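Gamma-glutamyl phosphate reductase (Thermotoga maritima, PDB 1O20) probably catalyses the NADPH-dependent reduction of L-glutamyl phosphate to glutamate semialdehyde and phosphate, the second step of proline biosynthesis from glutamate. Local coordinates at residues K272-E277 against I340-K345; A373-V376 against R381-D384. One frame throughout, in Å; residues are numbered along the deposited sequence.

Contact 1 (K272-E277 against I340-K345); sequences KLLVHE and IEHIKK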
ATOM      1  N   LYS A 272      14.774  -8.968   9.336  1.00 14.21           N
ATOM      2  CA  LYS A 272      16.039  -9.675   9.216  1.00 14.34           C
ATOM      3  C   LYS A 272      17.223  -8.735   9.277  1.00 15.33           C
ATOM      4  O   LYS A 272      17.200  -7.641   8.674  1.00 15.70           O
ATOM      5  CB  LYS A 272      16.110 -10.419   7.889  1.00 14.55           C
ATOM      6  CG  LYS A 272      14.988 -11.387   7.637  1.00 13.54           C
ATOM      7  CD  LYS A 272      14.960 -12.614   8.501  1.00 16.67           C
ATOM      8  CE  LYS A 272      13.518 -12.967   8.900  1.00 14.92           C
ATOM      9  NZ  LYS A 272      12.645 -13.555   7.829  1.00 14.42           N
ATOM     10  N   LEU A 273      18.246  -9.144  10.011  1.00 14.14           N
ATOM     11  CA  LEU A 273      19.460  -8.357  10.132  1.00 14.85           C
ATOM     12  C   LEU A 273      20.644  -9.180   9.677  1.00 15.54           C
ATOM     13  O   LEU A 273      20.934 -10.242  10.244  1.00 16.76           O
ATOM     14  CB  LEU A 273      19.674  -7.902  11.572  1.00 15.18           C
ATOM     15  CG  LEU A 273      20.777  -6.877  11.801  1.00 17.14           C
ATOM     16  CD1 LEU A 273      20.410  -5.510  11.221  1.00 15.41           C
ATOM     17  CD2 LEU A 273      21.027  -6.764  13.302  1.00 21.06           C
ATOM     18  N   LEU A 274      21.364  -8.667   8.694  1.00 14.71           N
ATOM     19  CA  LEU A 274      22.591  -9.298   8.218  1.00 15.00           C
ATOM     20  C   LEU A 274      23.758  -8.469   8.694  1.00 15.22           C
ATOM     21  O   LEU A 274      23.727  -7.223   8.566  1.00 15.00           O
ATOM     22  CB  LEU A 274      22.604  -9.376   6.682  1.00 14.40           C
ATOM     23  CG  LEU A 274      21.371  -9.980   6.016  1.00 14.50           C
ATOM     24  CD1 LEU A 274      21.518 -10.053   4.449  1.00 14.63           C
ATOM     25  CD2 LEU A 274      21.091 -11.323   6.528  1.00 15.86           C
ATOM     26  N   VAL A 275      24.808  -9.122   9.191  1.00 14.58           N
ATOM     27  CA  VAL A 275      25.911  -8.402   9.847  1.00 15.67           C
ATOM     28  C   VAL A 275      27.247  -8.904   9.340  1.00 16.06           C
ATOM     29  O   VAL A 275      27.486 -10.109   9.391  1.00 15.16           O
ATOM     30  CB  VAL A 275      25.901  -8.606  11.388  1.00 14.95           C
ATOM     31  CG1 VAL A 275      27.059  -7.899  12.041  1.00 15.59           C
ATOM     32  CG2 VAL A 275      24.604  -8.083  11.978  1.00 17.04           C
ATOM     33  N   HIS A 276      28.104  -7.980   8.883  1.00 16.64           N
ATOM     34  CA  HIS A 276      29.443  -8.292   8.355  1.00 17.10           C
ATOM     35  C   HIS A 276      30.274  -8.949   9.440  1.00 17.37           C
ATOM     36  O   HIS A 276      30.344  -8.455  10.574  1.00 18.31           O
ATOM     37  CB  HIS A 276      30.144  -6.996   7.886  1.00 17.05           C
ATOM     38  CG  HIS A 276      31.331  -7.208   6.987  1.00 17.27           C
ATOM     39  ND1 HIS A 276      32.537  -7.707   7.431  1.00 15.54           N
ATOM     40  CD2 HIS A 276      31.502  -6.925   5.674  1.00 15.45           C
ATOM     41  CE1 HIS A 276      33.393  -7.730   6.422  1.00 19.98           C
ATOM     42  NE2 HIS A 276      32.789  -7.254   5.345  1.00 16.07           N
ATOM     43  N   GLU A 277      30.918 -10.051   9.088  1.00 18.70           N
ATOM     44  CA  GLU A 277      31.718 -10.831  10.024  1.00 20.25           C
ATOM     45  C   GLU A 277      32.797 -10.038  10.747  1.00 20.54           C
ATOM     46  O   GLU A 277      33.060 -10.301  11.922  1.00 20.43           O
ATOM     47  CB  GLU A 277      32.320 -12.062   9.338  1.00 20.67           C
ATOM     48  CG  GLU A 277      33.367 -11.802   8.285  1.00 24.10           C
ATOM     49  CD  GLU A 277      33.989 -13.097   7.754  1.00 29.40           C
ATOM     50  OE1 GLU A 277      33.465 -14.192   8.066  1.00 32.09           O
ATOM     51  OE2 GLU A 277      34.993 -13.019   7.010  1.00 32.59           O
ATOM     52  N   ILE A 340      24.112  -9.581  -0.408  1.00 15.60           N
ATOM     53  CA  ILE A 340      23.328  -9.586  -1.644  1.00 15.84           C
ATOM     54  C   ILE A 340      22.766 -10.945  -2.023  1.00 15.34           C
ATOM     55  O   ILE A 340      21.563 -11.056  -2.306  1.00 15.24           O
ATOM     56  CB  ILE A 340      24.125  -8.944  -2.816  1.00 15.62           C
ATOM     57  CG1 ILE A 340      24.266  -7.456  -2.561  1.00 16.03           C
ATOM     58  CG2 ILE A 340      23.405  -9.194  -4.189  1.00 14.61           C
ATOM     59  CD1 ILE A 340      25.289  -6.705  -3.467  1.00 14.81           C
ATOM     60  N   GLU A 341      23.578 -11.993  -1.984  1.00 15.28           N
ATOM     61  CA  GLU A 341      23.073 -13.331  -2.262  1.00 15.22           C
ATOM     62  C   GLU A 341      21.961 -13.726  -1.298  1.00 14.87           C
ATOM     63  O   GLU A 341      20.981 -14.342  -1.689  1.00 13.31           O
ATOM     64  CB  GLU A 341      24.189 -14.377  -2.280  0.65 15.94           C
ATOM     65  CG  GLU A 341      25.137 -14.208  -3.462  0.65 17.47           C
ATOM     66  CD  GLU A 341      24.466 -14.401  -4.810  0.65 18.71           C
ATOM     67  OE1 GLU A 341      23.706 -15.390  -4.969  0.65 21.50           O
ATOM     68  OE2 GLU A 341      24.720 -13.575  -5.710  0.65 18.41           O
ATOM     69  N   HIS A 342      22.109 -13.383  -0.023  1.00 14.08           N
ATOM     70  CA  HIS A 342      21.097 -13.778   0.925  1.00 14.02           C
ATOM     71  C   HIS A 342      19.800 -13.049   0.622  1.00 13.95           C
ATOM     72  O   HIS A 342      18.725 -13.651   0.620  1.00 14.05           O
ATOM     73  CB  HIS A 342      21.570 -13.524   2.373  1.00 14.06           C
ATOM     74  CG  HIS A 342      20.578 -13.959   3.385  1.00 14.20           C
ATOM     75  ND1 HIS A 342      20.616 -15.197   3.969  1.00 14.18           N
ATOM     76  CD2 HIS A 342      19.481 -13.339   3.877  1.00 15.09           C
ATOM     77  CE1 HIS A 342      19.598 -15.317   4.800  1.00 17.05           C
ATOM     78  NE2 HIS A 342      18.904 -14.197   4.780  1.00 15.69           N
ATOM     79  N   ILE A 343      19.877 -11.743   0.368  1.00 15.64           N
ATOM     80  CA  ILE A 343      18.672 -10.966   0.131  1.00 15.20           C
ATOM     81  C   ILE A 343      17.999 -11.452  -1.167  1.00 16.01           C
ATOM     82  O   ILE A 343      16.764 -11.550  -1.208  1.00 16.21           O
ATOM     83  CB  ILE A 343      18.994  -9.455   0.115  1.00 15.94           C
ATOM     84  CG1 ILE A 343      19.444  -9.017   1.514  1.00 15.21           C
ATOM     85  CG2 ILE A 343      17.800  -8.612  -0.277  1.00 16.11           C
ATOM     86  CD1 ILE A 343      20.053  -7.679   1.517  1.00 15.09           C
ATOM     87  N   LYS A 344      18.782 -11.781  -2.205  1.00 15.80           N
ATOM     88  CA  LYS A 344      18.178 -12.230  -3.474  1.00 17.04           C
ATOM     89  C   LYS A 344      17.375 -13.519  -3.251  1.00 16.47           C
ATOM     90  O   LYS A 344      16.342 -13.723  -3.860  1.00 18.09           O
ATOM     91  CB  LYS A 344      19.233 -12.435  -4.567  1.00 16.23           C
ATOM     92  CG  LYS A 344      19.852 -11.141  -5.056  1.00 18.01           C
ATOM     93  CD  LYS A 344      20.620 -11.321  -6.362  1.00 21.64           C
ATOM     94  CE  LYS A 344      21.566 -12.485  -6.389  1.00 25.51           C
ATOM     95  NZ  LYS A 344      22.777 -12.210  -7.190  1.00 23.95           N
ATOM     96  N   LYS A 345      17.864 -14.378  -2.376  1.00 17.52           N
ATOM     97  CA  LYS A 345      17.205 -15.653  -2.081  1.00 18.05           C
ATOM     98  C   LYS A 345      15.948 -15.428  -1.275  1.00 18.22           C
ATOM     99  O   LYS A 345      14.966 -16.093  -1.511  1.00 18.69           O
ATOM    100  CB  LYS A 345      18.125 -16.573  -1.287  1.00 18.90           C
ATOM    101  CG  LYS A 345      17.623 -18.018  -1.173  1.00 22.06           C
ATOM    102  CD  LYS A 345      18.656 -18.942  -0.594  1.00 26.01           C
ATOM    103  CE  LYS A 345      18.109 -20.401  -0.448  1.00 29.44           C
ATOM    104  NZ  LYS A 345      19.044 -21.110   0.495  1.00 31.77           N
TER

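Contact 2 (A373-V376 against R381-D384); sequences AVYV and RFTD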
ATOM      1  N   ALA A 373      11.752  -0.567  -2.783  1.00 15.10           N
ATOM      2  CA  ALA A 373      12.596   0.459  -2.201  1.00 15.63           C
ATOM      3  C   ALA A 373      13.914  -0.120  -1.639  1.00 15.30           C
ATOM      4  O   ALA A 373      13.873  -1.056  -0.852  1.00 15.11           O
ATOM      5  CB  ALA A 373      11.857   1.225  -1.118  1.00 16.99           C
ATOM      6  N   VAL A 374      15.049   0.470  -2.052  1.00 14.47           N
ATOM      7  CA  VAL A 374      16.392   0.092  -1.635  1.00 14.40           C
ATOM      8  C   VAL A 374      17.094   1.309  -1.005  1.00 14.52           C
ATOM      9  O   VAL A 374      17.157   2.393  -1.592  1.00 15.20           O
ATOM     10  CB  VAL A 374      17.179  -0.440  -2.800  1.00 15.71           C
ATOM     11  CG1 VAL A 374      18.509  -1.077  -2.340  1.00 16.88           C
ATOM     12  CG2 VAL A 374      16.349  -1.462  -3.538  1.00 19.49           C
ATOM     13  N   TYR A 375      17.547   1.133   0.231  1.00 13.87           N
ATOM     14  CA  TYR A 375      18.053   2.213   1.064  1.00 14.37           C
ATOM     15  C   TYR A 375      19.534   2.079   1.334  1.00 14.47           C
ATOM     16  O   TYR A 375      20.027   0.976   1.505  1.00 12.37           O
ATOM     17  CB  TYR A 375      17.382   2.196   2.406  1.00 13.60           C
ATOM     18  CG  TYR A 375      15.888   2.414   2.372  1.00 14.47           C
ATOM     19  CD1 TYR A 375      15.373   3.681   2.538  1.00 16.96           C
ATOM     20  CD2 TYR A 375      15.002   1.366   2.097  1.00 15.59           C
ATOM     21  CE1 TYR A 375      14.029   3.924   2.495  1.00 14.33           C
ATOM     22  CE2 TYR A 375      13.636   1.599   2.047  1.00 16.97           C
ATOM     23  CZ  TYR A 375      13.172   2.901   2.268  1.00 17.69           C
ATOM     24  OH  TYR A 375      11.844   3.201   2.229  1.00 21.72           O
ATOM     25  N   VAL A 376      20.203   3.227   1.383  1.00 14.34           N
ATOM     26  CA  VAL A 376      21.515   3.358   1.999  1.00 15.11           C
ATOM     27  C   VAL A 376      21.383   4.239   3.228  1.00 14.12           C
ATOM     28  O   VAL A 376      20.911   5.369   3.168  1.00 14.97           O
ATOM     29  CB  VAL A 376      22.562   3.965   1.049  1.00 14.63           C
ATOM     30  CG1 VAL A 376      23.944   3.988   1.725  1.00 15.23           C
ATOM     31  CG2 VAL A 376      22.593   3.173  -0.207  1.00 16.88           C
ATOM     32  N   ARG A 381      11.300   1.872   7.316  1.00 17.66           N
ATOM     33  CA  ARG A 381      10.038   2.501   7.678  1.00 17.34           C
ATOM     34  C   ARG A 381       9.600   3.583   6.724  1.00 17.42           C
ATOM     35  O   ARG A 381       8.452   4.033   6.766  1.00 17.89           O
ATOM     36  CB  ARG A 381      10.153   3.126   9.066  1.00 18.38           C
ATOM     37  CG  ARG A 381      10.135   2.119  10.199  1.00 18.61           C
ATOM     38  CD  ARG A 381       8.743   1.607  10.518  1.00 20.07           C
ATOM     39  NE  ARG A 381       7.851   2.682  10.901  1.00 23.61           N
ATOM     40  CZ  ARG A 381       6.581   2.817  10.510  1.00 25.70           C
ATOM     41  NH1 ARG A 381       6.002   1.929   9.716  1.00 28.83           N
ATOM     42  NH2 ARG A 381       5.887   3.869  10.928  1.00 25.72           N
ATOM     43  N   PHE A 382      10.504   4.056   5.895  1.00 16.41           N
ATOM     44  CA  PHE A 382      10.169   5.136   5.011  1.00 15.97           C
ATOM     45  C   PHE A 382       9.346   4.671   3.828  1.00 16.54           C
ATOM     46  O   PHE A 382       8.850   5.515   3.104  1.00 17.14           O
ATOM     47  CB  PHE A 382      11.425   5.841   4.516  1.00 15.93           C
ATOM     48  CG  PHE A 382      12.138   6.645   5.581  1.00 18.24           C
ATOM     49  CD1 PHE A 382      11.501   7.676   6.243  1.00 17.61           C
ATOM     50  CD2 PHE A 382      13.468   6.390   5.885  1.00 17.20           C
ATOM     51  CE1 PHE A 382      12.180   8.424   7.214  1.00 18.41           C
ATOM     52  CE2 PHE A 382      14.123   7.104   6.815  1.00 17.37           C
ATOM     53  CZ  PHE A 382      13.477   8.133   7.509  1.00 17.04           C
ATOM     54  N   THR A 383       9.199   3.359   3.610  1.00 16.80           N
ATOM     55  CA  THR A 383       8.496   2.871   2.427  1.00 16.58           C
ATOM     56  C   THR A 383       6.986   3.062   2.662  1.00 18.25           C
ATOM     57  O   THR A 383       6.338   2.229   3.313  1.00 16.84           O
ATOM     58  CB  THR A 383       8.780   1.419   2.143  1.00 16.36           C
ATOM     59  OG1 THR A 383      10.187   1.229   1.928  1.00 16.35           O
ATOM     60  CG2 THR A 383       8.098   1.024   0.778  1.00 15.83           C
ATOM     61  N   ASP A 384       6.480   4.189   2.152  1.00 18.80           N
ATOM     62  CA  ASP A 384       5.183   4.715   2.534  1.00 20.07           C
ATOM     63  C   ASP A 384       4.891   5.979   1.730  1.00 19.87           C
ATOM     64  O   ASP A 384       5.766   6.825   1.525  1.00 20.25           O
ATOM     65  CB  ASP A 384       5.211   5.021   4.038  1.00 21.85           C
ATOM     66  CG  ASP A 384       4.042   5.880   4.492  1.00 23.76           C
ATOM     67  OD1 ASP A 384       4.166   7.137   4.491  1.00 25.11           O
ATOM     68  OD2 ASP A 384       2.956   5.363   4.821  1.00 30.17           O
TER

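Contact 1 (K272-E277 against I340-K345)
The strand carrying Leu274 and the helix carrying His342 and Ile343 face each other at a distance set by side chains, the closest pair of CA atoms, those of Leu274 and His342, being 8.7 Å apart. No hydrogen bond spans the gap; Leu274 alone, projecting from the strand toward the helix, bridges it with its two methyls. CD2 sits over one face of the His342 imidazole, 4.1 Å from the ring centroid and 28° off the normal, a CH-pi contact displaced toward His342 CD2: this nearest ring atom is 3.7 Å from Leu274 CD2. The other methyl, Leu274 CD1, fits between the base of the imidazole, where it touches CB and CD2 of His342, and Ile343, whose CG1 is nearest to Leu274 CD1 at 3.7 Å; it also approaches the terminal methyl of that isoleucine. With CG anti to the backbone N (chi1 -178°), the His342 ring extends off the helix toward the strand and presents its face to the leucine.

Helix 336-346 follows strand 327-333, the immediate parallel neighbour of strand 270-276, and here packs against the seven-stranded parallel sheet in the alpha/beta manner of the aldehyde dehydrogenase superfamily. The imidazole also meets the rings of Trp319, His240 and Tyr346, so the CH-pi contact is one side of a larger aromatic cluster. Ile343 turns further to Phe365 of helix 359-368.

Contact 2 (A373-V376 against R381-D384)
Tyr375 and Thr383 supply the one hydrogen bond across this contact, between their side-chain hydroxyls: Tyr375 OH and Thr383 OG1 are 2.6 Å apart, and either could be the donor. Thr383 OG1 approaches the phenol at its edge and in the ring plane. The threonine hydroxyl stands beside its own backbone N, anti to the carbonyl carbon (chi1 -60°), which turns it toward the strand while CG2 takes the position anti to N. OG1 is also hydrogen-bonded to Ser351 OG and, weakly, to Thr380 O, so several partners fix the rotation of this buried side chain. The backbone N of Thr383 lies close to the phenol oxygen as well, but at an angle too poor for a hydrogen bond.

Van der Waals contacts flank the polar pair. Phe382 CB packs 3.8 Å from Tyr375 CE1, approaching the phenol obliquely, whereas the phenyl ring leads away from the strand and meets Tyr375 CE1 only near its own edge. Ala373, two residues before the tyrosine and likewise directed toward the loop, packs its methyl against the threonine hydroxyl oxygen, Ala373 CB lying 3.5 Å from Thr383 OG1. A phenylalanine in place of Tyr375 would probably leave Thr383 OG1 without its phenol partner and the 381-384 loop less firmly tied to the strand.

Strand 373-376 is outermost in the seven-stranded parallel sheet, and Ala373 and Tyr375 make backbone hydrogen bonds to its neighbour, strand 351-355, or the residue just before it. From the loop, Arg381 and Thr383 hydrogen-bond to Asn268 and Arg381 also to Gln262, ahead of strand 270-276. Val374, directed away from the loop, and Val376 pack on helix 359-368.

How the contacts relate
Proceeding from the N terminus, the first segment reached is strand 270-276, after strand 239-243 of the same sheet; the chain then passes through helix 277-293, strand 297-300 and strand 327-333 before helix 336-346 closes contact 1, a long loop of 62 intervening residues. Only after strand 351-355 and helix 359-368 does contact 2 open, at edge strand 373-376, and it closes after four residues. The two are thus in series, neither nesting nor crossing. The centres of contacts 1 and 2 are about 17 Å apart. Both reach the same parallel sheet: contact 1 ties a helix to an inner strand, contact 2 a loop to the edge strand. Phe365 of helix 359-368 touches Ile343 of contact 1 and Val374 on the strand of contact 2.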